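Local coordinates for N-deoxyribosyltransferase (Bacillus psychrosaccharolyticus, PDB 6EVS), which catalyses the transfer of the 2-deoxyribosyl group of a 2'-deoxyribonucleoside from one nucleobase to another, probably with purines and pyrimidines alike, at residues Ile4-Pro9 and His31-Pro36; Ser20-Val25 and Glu119-Val124; His62-Asp67 and Tyr90-Pro95; Ile68-Ile73 and Pro95-Ser100. All coordinates share one frame; numbering follows the deposited sequence.

Contact 1: residues Ile4-Pro9 and His31-Pro36; sequences IYLASP and HTVFSP
Parallel pairing between the strands I4-A7 and T32-F34 joins the two ends of a beta-alpha-beta crossover whose connecting helix is 13-28, at one margin of the central parallel sheet. The backbone of 4-9 reaches alternate residues of 31-36: I4 N donates to T32 O (2.8 Å), F34 N returns a bond to I4 O, and L6 N closes the run on F34 O (3.0 Å). Beyond F34, P36 packs its CD against L6 O.

Side chains divide between the two faces. Y5 and F34 both carry CG anti to the backbone N (chi1 -174° and 178°), which lays their rings alongside one another, planes 21° apart and offset with little shared face; Y5 CE1 meets F34 CD2 at 3.4 Å. The far end of Y5 reaches P36, whose CG lies 3.5 Å from Y5 OH. On the face of I4 and V33, I4 places CD1 over the H31 ring, 4.2 Å from its centroid, a CH-pi contact. CB of L6 rests on V33 CG1 (4.0 Å), and its CD2 approaches S35 OG. Three backbone bonds thus tie the strands together, while V33 O takes a bond from R27, and the hydroxyls of Y5 and S35, set in a buried and mostly apolar contact, are satisfied by E85 and E23.

Contact 2: residues Ser20-Val25 and Glu119-Val124; sequences SKAEQV and EDWNDV
One face of the W121 indole receives the aliphatic part of K21 and V25 CG2, likewise offset toward the rim, 3.9 Å above the plane; the F99 ring stacks on the opposite face, and A22 CB and V25 CG1 approach the six-membered ring obliquely. K21 CG sits over the five-membered ring, 3.6 Å from its centroid and 23° off the normal, a CH-pi contact with NE1 as its nearest atom (3.4 Å). The lysine carries CG anti to its own N (chi1 178°) and then bends at chi2, which takes the chain across the pyrrole part, CE passing 4.1 Å from W121 CD1. Its ammonium ends back on its own helix, where K21 NZ donates to Q24 OE1.

Here helix 13-28, the crossover helix between strands 3-7 and 32-34, meets the first turn of helix 121-126, which follows the last strand of the sheet. D120 occupies the N-cap of that turn, its OD2 accepting a weak bond from N122 N.

Deeper in, A22 CB lies 3.6 Å from W121 CH2, and V25 CG1 lies 4.0 Å from W121 CE3. V25 CG1 also approaches V124 CG1, at 4.3 Å; V124 packs against F70 as well.

Contact 3: residues His62-Asp67 and Tyr90-Pro95; sequences HIKWAD and YILGKP
K94, the residue with most surface buried here, sends its side chain from the loop after helix 80-91 to the C-terminal end of helix 49-65. That loop starts with a Schellman motif: G93 adopts positive phi and turns the chain toward strand 96-99. A bend at chi2 (-67°), followed by an extended tail, carries the ammonium of K94 between two carbonyls. K94 NZ donates to A66 O at 2.8 Å, nearly in line with the carbonyl bond, and to K64 O at 3.0 Å, this time from 40° above the carbonyl plane. The ammonium therefore lies near the C-terminal end of helix 49-65, whose carbonyl of K64 and the following one of A66 would be expected to favour the charged lysine. Close by, D67 OD1 accepts from K3 N.

L92, second in buried surface, provides the apolar half. Its CD1 branch meets I63 CG2 at 3.8 Å, the two side chains crossing at about a right angle, and also reaches K64 CG, 4.0 Å away. K64 is otherwise extended beyond CG, and it packs on G93 of a second subunit, while L92 touches I91 of a third. Where the loop enters the sheet, P95 CD lies 3.3 Å from D67 O.

Contact 4: residues Ile68-Ile73 and Pro95-Ser100; sequences ITFGII and PVMLFS
Strands 68-72 and 96-99 open and close a beta-alpha-beta unit with helix 80-91 between them, and pair in parallel as the central strand of the sheet and its neighbour, at 20° to one another. T69 N bonds to P95 O, M97 N to T69 O, G71 N to M97 O, F99 N to G71 O and I73 N to F99 O; the G71 N to M97 O bond is the shortest, 2.7 Å.

On the face of F70 and M97, the methionine meets the phenylalanine through both its root and its sulfur. M97 CB lies 3.7 Å from F70 CD1, and SD stands at the ring edge, 5.5 Å from the centroid and 76° off the normal, a Met-aromatic contact. That sulfur also touches I68 CG2 at 3.7 Å. Farther along, F70 CE2 leans on F99 CB (3.8 Å), with the two side chains aligned in the same direction.

The other face carries G71 opposite L98. With CG anti to the backbone N (chi1 -165°), L98 brings CD1 in over the glycine to I73 CG1, roughly 3.6 Å away, since the I73 side chain is poorly ordered. T69 is on this face too, its OG1 hydrogen-bonded to S89 of helix 80-91. At the carboxyl end the pairing finishes with a side-chain bond, S100 OG donating to I73 O at 3.1 Å.

Overall arrangement
Contacts 1 and 4 are neighbouring strand pairs of one parallel sheet, their centres about 10 Å apart, joined where strand 3-7 bonds to strand 68-72 through Y5, A7 and F70. Contact 2 lies on one side of this sheet, where L6, F70 and F99 meet its residues. Contacts 2 and 3 are on opposite sides of the chain's centre, their own centres about 20 Å apart, and contact 3 shares P95 with contact 4. Along the chain, contact 1 closes before 3 and 4 open, and these two interleave; both nest inside the loop closed by contact 2. Helices thus cover both faces of the sheet in an alpha/beta fold, while contact 3 also borders other subunits of the hexamer.

Contact 1: residues Ile4-Pro9 and His31-Pro36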
loop_
_atom_site.group_PDB
_atom_site.type_symbol
_atom_site.label_atom_id
_atom_site.label_comp_id
_atom_site.label_asym_id
_atom_site.label_seq_id
_atom_site.Cartn_x
_atom_site.Cartn_y
_atom_site.Cartn_z
ATOM N N ILE A 4 -11.891 13.766 -9.241
ATOM C CA ILE A 4 -12.925 12.896 -8.696
ATOM C C ILE A 4 -13.177 11.747 -9.656
ATOM O O ILE A 4 -13.393 11.971 -10.853
ATOM C CB ILE A 4 -14.232 13.664 -8.434
ATOM C CG1 ILE A 4 -14.015 14.768 -7.378
ATOM C CG2 ILE A 4 -15.334 12.679 -8.024
ATOM C CD1 ILE A 4 -15.317 15.563 -7.061
ATOM N N TYR A 5 -13.143 10.518 -9.135
ATOM C CA TYR A 5 -13.576 9.358 -9.903
ATOM C C TYR A 5 -15.048 9.099 -9.624
ATOM O O TYR A 5 -15.414 8.843 -8.472
ATOM C CB TYR A 5 -12.755 8.129 -9.523
ATOM C CG TYR A 5 -13.037 6.910 -10.384
ATOM C CD1 TYR A 5 -12.278 6.652 -11.536
ATOM C CD2 TYR A 5 -14.059 6.014 -10.058
ATOM C CE1 TYR A 5 -12.547 5.525 -12.346
ATOM C CE2 TYR A 5 -14.320 4.901 -10.845
ATOM C CZ TYR A 5 -13.574 4.663 -11.990
ATOM O OH TYR A 5 -13.840 3.533 -12.733
ATOM N N LEU A 6 -15.880 9.093 -10.674
ATOM C CA LEU A 6 -17.332 8.924 -10.479
ATOM C C LEU A 6 -17.654 7.441 -10.617
ATOM O O LEU A 6 -17.704 6.906 -11.732
ATOM C CB LEU A 6 -18.096 9.779 -11.478
ATOM C CG LEU A 6 -19.617 9.694 -11.465
ATOM C CD1 LEU A 6 -20.132 9.985 -10.053
ATOM C CD2 LEU A 6 -20.158 10.682 -12.477
ATOM N N ALA A 7 -17.833 6.755 -9.485
ATOM C CA ALA A 7 -18.154 5.326 -9.478
ATOM C C ALA A 7 -19.675 5.132 -9.477
ATOM O O ALA A 7 -20.345 5.384 -8.470
ATOM C CB ALA A 7 -17.539 4.622 -8.269
ATOM N N SER A 8 -20.211 4.598 -10.577
ATOM C CA SER A 8 -21.650 4.363 -10.673
ATOM C C SER A 8 -21.938 3.450 -11.856
ATOM O O SER A 8 -21.209 3.498 -12.853
ATOM C CB SER A 8 -22.422 5.673 -10.851
ATOM O OG SER A 8 -23.804 5.401 -11.199
ATOM N N PRO A 9 -22.986 2.629 -11.807
ATOM C CA PRO A 9 -23.450 1.977 -13.033
ATOM C C PRO A 9 -23.985 3.023 -14.000
ATOM O O PRO A 9 -24.286 4.155 -13.621
ATOM C CB PRO A 9 -24.564 1.038 -12.548
ATOM C CG PRO A 9 -25.080 1.676 -11.284
ATOM C CD PRO A 9 -23.825 2.288 -10.644
ATOM N N HIS A 31 -14.635 20.866 -10.274
ATOM C CA HIS A 31 -13.838 19.662 -10.102
ATOM C C HIS A 31 -13.559 19.002 -11.448
ATOM O O HIS A 31 -14.290 19.188 -12.424
ATOM C CB HIS A 31 -14.552 18.685 -9.168
ATOM C CG HIS A 31 -14.817 19.249 -7.805
ATOM N ND1 HIS A 31 -13.805 19.549 -6.913
ATOM C CD2 HIS A 31 -15.976 19.588 -7.192
ATOM C CE1 HIS A 31 -14.333 20.039 -5.805
ATOM N NE2 HIS A 31 -15.647 20.073 -5.949
ATOM N N THR A 32 -12.483 18.219 -11.487
ATOM C CA THR A 32 -12.121 17.442 -12.668
ATOM C C THR A 32 -12.638 16.029 -12.444
ATOM O O THR A 32 -12.166 15.324 -11.551
ATOM C CB THR A 32 -10.609 17.456 -12.910
ATOM O OG1 THR A 32 -10.172 18.805 -13.099
ATOM C CG2 THR A 32 -10.274 16.651 -14.157
ATOM N N VAL A 33 -13.625 15.621 -13.234
ATOM C CA VAL A 33 -14.342 14.379 -12.996
ATOM C C VAL A 33 -14.010 13.391 -14.101
ATOM O O VAL A 33 -14.218 13.687 -15.286
ATOM C CB VAL A 33 -15.858 14.615 -12.932
ATOM C CG1 VAL A 33 -16.571 13.299 -12.655
ATOM C CG2 VAL A 33 -16.162 15.669 -11.879
ATOM N N PHE A 34 -13.534 12.204 -13.719
ATOM C CA PHE A 34 -13.441 11.087 -14.659
ATOM C C PHE A 34 -14.733 10.283 -14.578
ATOM O O PHE A 34 -15.054 9.729 -13.520
ATOM C CB PHE A 34 -12.246 10.179 -14.363
ATOM C CG PHE A 34 -12.143 8.987 -15.291
ATOM C CD1 PHE A 34 -11.493 9.100 -16.512
ATOM C CD2 PHE A 34 -12.696 7.759 -14.938
ATOM C CE1 PHE A 34 -11.358 7.998 -17.372
ATOM C CE2 PHE A 34 -12.603 6.655 -15.798
ATOM C CZ PHE A 34 -11.920 6.776 -17.027
ATOM N N SER A 35 -15.461 10.210 -15.692
ATOM C CA SER A 35 -16.749 9.521 -15.718
ATOM C C SER A 35 -16.636 8.304 -16.616
ATOM O O SER A 35 -16.471 8.460 -17.832
ATOM C CB SER A 35 -17.867 10.443 -16.207
ATOM O OG SER A 35 -19.133 9.776 -16.112
ATOM N N PRO A 36 -16.676 7.091 -16.065
ATOM C CA PRO A 36 -16.373 5.901 -16.870
ATOM C C PRO A 36 -17.202 5.770 -18.131
ATOM O O PRO A 36 -16.704 5.202 -19.105
ATOM C CB PRO A 36 -16.647 4.751 -15.898
ATOM C CG PRO A 36 -16.259 5.356 -14.528
ATOM C CD PRO A 36 -16.773 6.780 -14.625
#

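Contact 2: residues Ser20-Val25 and Glu119-Val124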
loop_
_atom_site.group_PDB
_atom_site.type_symbol
_atom_site.label_atom_id
_atom_site.label_comp_id
_atom_site.label_asym_id
_atom_site.label_seq_id
_atom_site.Cartn_x
_atom_site.Cartn_y
_atom_site.Cartn_z
ATOM N N SER A 20 -25.445 11.553 -15.003
ATOM C CA SER A 20 -25.462 12.842 -15.691
ATOM C C SER A 20 -25.571 14.004 -14.709
ATOM O O SER A 20 -24.893 15.030 -14.859
ATOM C CB SER A 20 -26.636 12.861 -16.683
ATOM O OG SER A 20 -26.775 14.125 -17.299
ATOM N N LYS A 21 -26.443 13.875 -13.709
ATOM C CA LYS A 21 -26.578 14.931 -12.715
ATOM C C LYS A 21 -25.305 15.057 -11.893
ATOM O O LYS A 21 -24.870 16.172 -11.584
ATOM C CB LYS A 21 -27.782 14.655 -11.810
ATOM C CG LYS A 21 -27.995 15.689 -10.696
ATOM C CD LYS A 21 -28.152 17.095 -11.265
ATOM C CE LYS A 21 -28.776 18.052 -10.263
ATOM N NZ LYS A 21 -29.130 19.350 -10.913
ATOM N N ALA A 22 -24.693 13.921 -11.541
ATOM C CA ALA A 22 -23.438 13.952 -10.790
ATOM C C ALA A 22 -22.343 14.652 -11.585
ATOM O O ALA A 22 -21.599 15.479 -11.038
ATOM C CB ALA A 22 -22.997 12.536 -10.418
ATOM N N GLU A 23 -22.209 14.305 -12.869
ATOM C CA GLU A 23 -21.226 14.970 -13.724
ATOM C C GLU A 23 -21.451 16.477 -13.727
ATOM O O GLU A 23 -20.518 17.259 -13.492
ATOM C CB GLU A 23 -21.301 14.422 -15.148
ATOM C CG GLU A 23 -20.852 12.970 -15.325
ATOM C CD GLU A 23 -21.354 12.383 -16.645
ATOM O OE1 GLU A 23 -22.183 13.055 -17.308
ATOM O OE2 GLU A 23 -20.917 11.268 -17.022
ATOM N N GLN A 24 -22.701 16.898 -13.936
ATOM C CA GLN A 24 -23.017 18.320 -14.015
ATOM C C GLN A 24 -22.741 19.025 -12.693
ATOM O O GLN A 24 -22.160 20.115 -12.669
ATOM C CB GLN A 24 -24.483 18.508 -14.426
ATOM C CG GLN A 24 -25.051 19.874 -14.048
ATOM C CD GLN A 24 -26.536 19.836 -13.730
ATOM O OE1 GLN A 24 -26.964 20.203 -12.631
ATOM N NE2 GLN A 24 -27.334 19.398 -14.699
ATOM N N VAL A 25 -23.159 18.425 -11.577
ATOM C CA VAL A 25 -22.998 19.090 -10.287
ATOM C C VAL A 25 -21.519 19.217 -9.936
ATOM O O VAL A 25 -21.039 20.299 -9.566
ATOM C CB VAL A 25 -23.773 18.339 -9.191
ATOM C CG1 VAL A 25 -23.311 18.790 -7.800
ATOM C CG2 VAL A 25 -25.278 18.569 -9.355
ATOM N N GLU A 119 -27.700 12.602 0.510
ATOM C CA GLU A 119 -28.963 12.213 -0.101
ATOM C C GLU A 119 -29.619 13.346 -0.876
ATOM O O GLU A 119 -30.723 13.158 -1.399
ATOM C CB GLU A 119 -29.932 11.660 0.959
ATOM C CG GLU A 119 -29.530 10.283 1.500
ATOM C CD GLU A 119 -30.584 9.702 2.422
ATOM O OE1 GLU A 119 -31.670 10.285 2.473
ATOM O OE2 GLU A 119 -30.333 8.676 3.090
ATOM N N ASP A 120 -28.968 14.502 -0.992
ATOM C CA ASP A 120 -29.504 15.602 -1.781
ATOM C C ASP A 120 -28.345 16.304 -2.464
ATOM O O ASP A 120 -27.253 16.418 -1.897
ATOM C CB ASP A 120 -30.291 16.590 -0.916
ATOM C CG ASP A 120 -30.846 17.762 -1.717
ATOM O OD1 ASP A 120 -31.289 18.746 -1.082
ATOM O OD2 ASP A 120 -30.856 17.705 -2.970
ATOM N N TRP A 121 -28.583 16.790 -3.685
ATOM C CA TRP A 121 -27.472 17.404 -4.412
ATOM C C TRP A 121 -27.104 18.764 -3.825
ATOM O O TRP A 121 -25.935 19.158 -3.876
ATOM C CB TRP A 121 -27.801 17.506 -5.906
ATOM C CG TRP A 121 -27.735 16.168 -6.593
ATOM C CD1 TRP A 121 -28.778 15.470 -7.139
ATOM C CD2 TRP A 121 -26.576 15.351 -6.765
ATOM N NE1 TRP A 121 -28.327 14.279 -7.659
ATOM C CE2 TRP A 121 -26.982 14.179 -7.434
ATOM C CE3 TRP A 121 -25.226 15.501 -6.428
ATOM C CZ2 TRP A 121 -26.083 13.163 -7.771
ATOM C CZ3 TRP A 121 -24.335 14.485 -6.769
ATOM C CH2 TRP A 121 -24.769 13.336 -7.432
ATOM N N ASN A 122 -28.064 19.485 -3.228
ATOM C CA ASN A 122 -27.698 20.762 -2.622
ATOM C C ASN A 122 -26.729 20.570 -1.458
ATOM O O ASN A 122 -25.883 21.437 -1.202
ATOM C CB ASN A 122 -28.953 21.518 -2.193
ATOM C CG ASN A 122 -29.756 22.009 -3.380
ATOM O OD1 ASN A 122 -30.780 21.427 -3.738
ATOM N ND2 ASN A 122 -29.273 23.071 -4.020
ATOM N N ASP A 123 -26.810 19.431 -0.764
ATOM C CA ASP A 123 -25.833 19.138 0.280
ATOM C C ASP A 123 -24.446 18.934 -0.314
ATOM O O ASP A 123 -23.447 19.356 0.279
ATOM C CB ASP A 123 -26.255 17.903 1.073
ATOM C CG ASP A 123 -27.483 18.149 1.917
ATOM O OD1 ASP A 123 -27.795 19.328 2.180
ATOM O OD2 ASP A 123 -28.139 17.162 2.306
ATOM N N VAL A 124 -24.370 18.270 -1.472
ATOM C CA VAL A 124 -23.099 18.148 -2.181
ATOM C C VAL A 124 -22.616 19.518 -2.635
ATOM O O VAL A 124 -21.415 19.805 -2.624
ATOM C CB VAL A 124 -23.225 17.185 -3.381
ATOM C CG1 VAL A 124 -21.897 17.099 -4.125
ATOM C CG2 VAL A 124 -23.696 15.803 -2.955
#

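Contact 3: residues His62-Asp67 and Tyr90-Pro95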
loop_
_atom_site.group_PDB
_atom_site.type_symbol
_atom_site.label_atom_id
_atom_site.label_comp_id
_atom_site.label_asym_id
_atom_site.label_seq_id
_atom_site.Cartn_x
_atom_site.Cartn_y
_atom_site.Cartn_z
ATOM N N HIS A 62 -7.470 5.617 -13.224
ATOM C CA HIS A 62 -8.112 6.878 -12.884
ATOM C C HIS A 62 -8.652 6.901 -11.456
ATOM O O HIS A 62 -8.828 7.987 -10.893
ATOM C CB HIS A 62 -9.200 7.215 -13.898
ATOM C CG HIS A 62 -8.654 7.862 -15.127
ATOM N ND1 HIS A 62 -8.170 7.135 -16.194
ATOM C CD2 HIS A 62 -8.444 9.165 -15.434
ATOM C CE1 HIS A 62 -7.746 7.965 -17.132
ATOM N NE2 HIS A 62 -7.888 9.202 -16.693
ATOM N N ILE A 63 -8.883 5.743 -10.844
ATOM C CA ILE A 63 -9.113 5.743 -9.401
ATOM C C ILE A 63 -7.844 6.168 -8.685
ATOM O O ILE A 63 -7.883 6.948 -7.723
ATOM C CB ILE A 63 -9.579 4.359 -8.909
ATOM C CG1 ILE A 63 -10.845 3.895 -9.623
ATOM C CG2 ILE A 63 -9.795 4.386 -7.395
ATOM C CD1 ILE A 63 -11.287 2.534 -9.107
ATOM N N LYS A 64 -6.697 5.667 -9.152
ATOM C CA LYS A 64 -5.411 6.030 -8.554
ATOM C C LYS A 64 -5.083 7.504 -8.773
ATOM O O LYS A 64 -4.506 8.158 -7.886
ATOM C CB LYS A 64 -4.316 5.135 -9.125
ATOM C CG LYS A 64 -4.363 3.724 -8.582
ATOM C CD LYS A 64 -3.700 2.735 -9.522
ATOM C CE LYS A 64 -3.738 1.340 -8.918
ATOM N NZ LYS A 64 -2.901 0.357 -9.658
ATOM N N TRP A 65 -5.440 8.041 -9.949
ATOM C CA TRP A 65 -5.214 9.451 -10.271
ATOM C C TRP A 65 -6.101 10.392 -9.447
ATOM O O TRP A 65 -5.712 11.536 -9.179
ATOM C CB TRP A 65 -5.446 9.633 -11.772
ATOM C CG TRP A 65 -5.886 10.978 -12.325
ATOM C CD1 TRP A 65 -5.083 11.931 -12.907
ATOM C CD2 TRP A 65 -7.237 11.486 -12.411
ATOM N NE1 TRP A 65 -5.850 12.992 -13.342
ATOM C CE2 TRP A 65 -7.170 12.749 -13.045
ATOM C CE3 TRP A 65 -8.495 10.987 -12.027
ATOM C CZ2 TRP A 65 -8.316 13.539 -13.278
ATOM C CZ3 TRP A 65 -9.641 11.777 -12.259
ATOM C CH2 TRP A 65 -9.537 13.038 -12.873
ATOM N N ALA A 66 -7.284 9.929 -9.046
ATOM C CA ALA A 66 -8.272 10.769 -8.380
ATOM C C ALA A 66 -7.851 11.104 -6.946
ATOM O O ALA A 66 -7.167 10.321 -6.284
ATOM C CB ALA A 66 -9.622 10.051 -8.333
ATOM N N ASP A 67 -8.288 12.284 -6.470
ATOM C CA ASP A 67 -8.212 12.639 -5.049
ATOM C C ASP A 67 -9.303 11.961 -4.235
ATOM O O ASP A 67 -9.085 11.589 -3.072
ATOM C CB ASP A 67 -8.342 14.153 -4.875
ATOM C CG ASP A 67 -7.218 14.913 -5.568
ATOM O OD1 ASP A 67 -7.525 15.887 -6.317
ATOM O OD2 ASP A 67 -6.041 14.476 -5.402
ATOM N N TYR A 90 -11.070 2.550 -1.052
ATOM C CA TYR A 90 -10.804 2.601 0.381
ATOM C C TYR A 90 -9.394 2.121 0.695
ATOM O O TYR A 90 -8.648 2.790 1.419
ATOM C CB TYR A 90 -11.835 1.753 1.126
ATOM C CG TYR A 90 -11.650 1.787 2.626
ATOM C CD1 TYR A 90 -11.964 2.928 3.356
ATOM C CD2 TYR A 90 -11.158 0.683 3.314
ATOM C CE1 TYR A 90 -11.815 2.966 4.739
ATOM C CE2 TYR A 90 -10.990 0.718 4.692
ATOM C CZ TYR A 90 -11.328 1.852 5.392
ATOM O OH TYR A 90 -11.148 1.879 6.754
ATOM N N ILE A 91 -9.003 0.962 0.153
ATOM C CA ILE A 91 -7.632 0.495 0.387
ATOM C C ILE A 91 -6.620 1.457 -0.224
ATOM O O ILE A 91 -5.542 1.673 0.343
ATOM C CB ILE A 91 -7.424 -0.940 -0.130
ATOM C CG1 ILE A 91 -8.462 -1.899 0.482
ATOM C CG2 ILE A 91 -5.956 -1.409 0.173
ATOM C CD1 ILE A 91 -8.496 -1.869 2.025
ATOM N N LEU A 92 -6.935 2.059 -1.371
ATOM C CA LEU A 92 -5.998 3.004 -1.978
ATOM C C LEU A 92 -5.923 4.319 -1.212
ATOM O O LEU A 92 -5.148 5.203 -1.595
ATOM C CB LEU A 92 -6.393 3.280 -3.429
ATOM C CG LEU A 92 -6.162 2.168 -4.474
ATOM C CD1 LEU A 92 -6.913 2.494 -5.757
ATOM C CD2 LEU A 92 -4.643 2.030 -4.728
ATOM N N GLY A 93 -6.703 4.471 -0.147
ATOM C CA GLY A 93 -6.635 5.679 0.666
ATOM C C GLY A 93 -7.331 6.871 0.056
ATOM O O GLY A 93 -7.052 8.008 0.446
ATOM N N LYS A 94 -8.243 6.642 -0.909
ATOM C CA LYS A 94 -9.032 7.731 -1.471
ATOM C C LYS A 94 -10.259 7.962 -0.598
ATOM O O LYS A 94 -11.013 7.010 -0.354
ATOM C CB LYS A 94 -9.491 7.396 -2.888
ATOM C CG LYS A 94 -8.375 6.851 -3.727
ATOM C CD LYS A 94 -7.387 7.926 -3.956
ATOM C CE LYS A 94 -6.369 7.502 -5.053
ATOM N NZ LYS A 94 -5.315 8.554 -5.075
ATOM N N PRO A 95 -10.500 9.186 -0.116
ATOM C CA PRO A 95 -11.753 9.438 0.612
ATOM C C PRO A 95 -12.944 9.086 -0.276
ATOM O O PRO A 95 -12.975 9.423 -1.462
ATOM C CB PRO A 95 -11.686 10.933 0.927
ATOM C CG PRO A 95 -10.187 11.180 1.129
ATOM C CD PRO A 95 -9.572 10.332 -0.021
#

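Contact 4: residues Ile68-Ile73 and Pro95-Ser100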
loop_
_atom_site.group_PDB
_atom_site.type_symbol
_atom_site.label_atom_id
_atom_site.label_comp_id
_atom_site.label_asym_id
_atom_site.label_seq_id
_atom_site.Cartn_x
_atom_site.Cartn_y
_atom_site.Cartn_z
ATOM N N ILE A 68 -10.486 11.810 -4.838
ATOM C CA ILE A 68 -11.709 11.400 -4.159
ATOM C C ILE A 68 -12.470 10.485 -5.112
ATOM O O ILE A 68 -12.538 10.757 -6.317
ATOM C CB ILE A 68 -12.611 12.605 -3.817
ATOM C CG1 ILE A 68 -11.936 13.561 -2.830
ATOM C CG2 ILE A 68 -14.017 12.148 -3.347
ATOM C CD1 ILE A 68 -12.559 14.943 -2.863
ATOM N N THR A 69 -13.058 9.426 -4.579
ATOM C CA THR A 69 -13.992 8.603 -5.327
ATOM C C THR A 69 -15.414 8.920 -4.878
ATOM O O THR A 69 -15.758 8.753 -3.700
ATOM C CB THR A 69 -13.727 7.116 -5.160
ATOM O OG1 THR A 69 -12.467 6.795 -5.763
ATOM C CG2 THR A 69 -14.921 6.248 -5.788
ATOM N N PHE A 70 -16.249 9.361 -5.823
ATOM C CA PHE A 70 -17.641 9.730 -5.553
ATOM C C PHE A 70 -18.528 8.643 -6.143
ATOM O O PHE A 70 -18.539 8.448 -7.360
ATOM C CB PHE A 70 -17.955 11.096 -6.166
ATOM C CG PHE A 70 -19.299 11.661 -5.760
ATOM C CD1 PHE A 70 -19.385 12.692 -4.833
ATOM C CD2 PHE A 70 -20.474 11.169 -6.323
ATOM C CE1 PHE A 70 -20.621 13.204 -4.455
ATOM C CE2 PHE A 70 -21.708 11.683 -5.946
ATOM C CZ PHE A 70 -21.776 12.704 -5.016
ATOM N N GLY A 71 -19.257 7.932 -5.288
ATOM C CA GLY A 71 -20.036 6.778 -5.704
ATOM C C GLY A 71 -21.520 7.092 -5.690
ATOM O O GLY A 71 -21.976 7.956 -4.934
ATOM N N ILE A 72 -22.276 6.395 -6.542
ATOM C CA ILE A 72 -23.735 6.471 -6.534
ATOM C C ILE A 72 -24.270 5.062 -6.297
ATOM O O ILE A 72 -24.003 4.149 -7.089
ATOM C CB ILE A 72 -24.292 7.061 -7.839
ATOM C CG1 ILE A 72 -23.714 8.459 -8.075
ATOM C CG2 ILE A 72 -25.847 7.061 -7.818
ATOM C CD1 ILE A 72 -24.043 9.036 -9.443
ATOM N N ILE A 73 -24.964 4.869 -5.181
ATOM C CA ILE A 73 -25.514 3.570 -4.829
ATOM C C ILE A 73 -27.001 3.772 -4.618
ATOM O O ILE A 73 -27.403 4.596 -3.786
ATOM C CB ILE A 73 -24.847 2.978 -3.576
ATOM C CG1 ILE A 73 -23.413 2.530 -3.879
ATOM C CG2 ILE A 73 -25.673 1.815 -3.031
ATOM C CD1 ILE A 73 -23.307 1.254 -4.660
ATOM N N PRO A 95 -10.500 9.186 -0.116
ATOM C CA PRO A 95 -11.753 9.438 0.612
ATOM C C PRO A 95 -12.944 9.086 -0.276
ATOM O O PRO A 95 -12.975 9.423 -1.462
ATOM C CB PRO A 95 -11.686 10.933 0.927
ATOM C CG PRO A 95 -10.187 11.180 1.129
ATOM C CD PRO A 95 -9.572 10.332 -0.021
ATOM N N VAL A 96 -13.897 8.357 0.285
ATOM C CA VAL A 96 -15.078 7.936 -0.462
ATOM C C VAL A 96 -16.253 8.820 -0.080
ATOM O O VAL A 96 -16.599 8.926 1.099
ATOM C CB VAL A 96 -15.409 6.454 -0.216
ATOM C CG1 VAL A 96 -16.801 6.144 -0.751
ATOM C CG2 VAL A 96 -14.378 5.567 -0.863
ATOM N N MET A 97 -16.870 9.445 -1.082
ATOM C CA MET A 97 -18.154 10.103 -0.932
ATOM C C MET A 97 -19.233 9.275 -1.620
ATOM O O MET A 97 -19.003 8.695 -2.685
ATOM C CB MET A 97 -18.145 11.523 -1.504
ATOM C CG MET A 97 -17.289 12.526 -0.679
ATOM S SD MET A 97 -16.851 13.897 -1.742
ATOM C CE MET A 97 -17.976 15.203 -1.394
ATOM N N LEU A 98 -20.411 9.221 -1.014
ATOM C CA LEU A 98 -21.471 8.361 -1.519
ATOM C C LEU A 98 -22.768 9.149 -1.588
ATOM O O LEU A 98 -23.103 9.903 -0.666
ATOM C CB LEU A 98 -21.632 7.112 -0.638
ATOM C CG LEU A 98 -22.440 5.943 -1.211
ATOM C CD1 LEU A 98 -21.655 5.235 -2.302
ATOM C CD2 LEU A 98 -22.841 4.963 -0.113
ATOM N N PHE A 99 -23.483 8.977 -2.695
ATOM C CA PHE A 99 -24.786 9.576 -2.908
ATOM C C PHE A 99 -25.792 8.452 -3.119
ATOM O O PHE A 99 -25.576 7.569 -3.953
ATOM C CB PHE A 99 -24.773 10.530 -4.115
ATOM C CG PHE A 99 -26.104 11.203 -4.364
ATOM C CD1 PHE A 99 -27.030 10.634 -5.210
ATOM C CD2 PHE A 99 -26.423 12.402 -3.741
ATOM C CE1 PHE A 99 -28.264 11.240 -5.425
ATOM C CE2 PHE A 99 -27.655 13.015 -3.957
ATOM C CZ PHE A 99 -28.567 12.437 -4.800
ATOM N N SER A 100 -26.882 8.467 -2.362
ATOM C CA SER A 100 -27.896 7.424 -2.552
ATOM C C SER A 100 -29.199 8.061 -3.011
ATOM O O SER A 100 -29.820 8.817 -2.239
ATOM C CB SER A 100 -28.107 6.607 -1.270
ATOM O OG SER A 100 -29.158 5.656 -1.405
#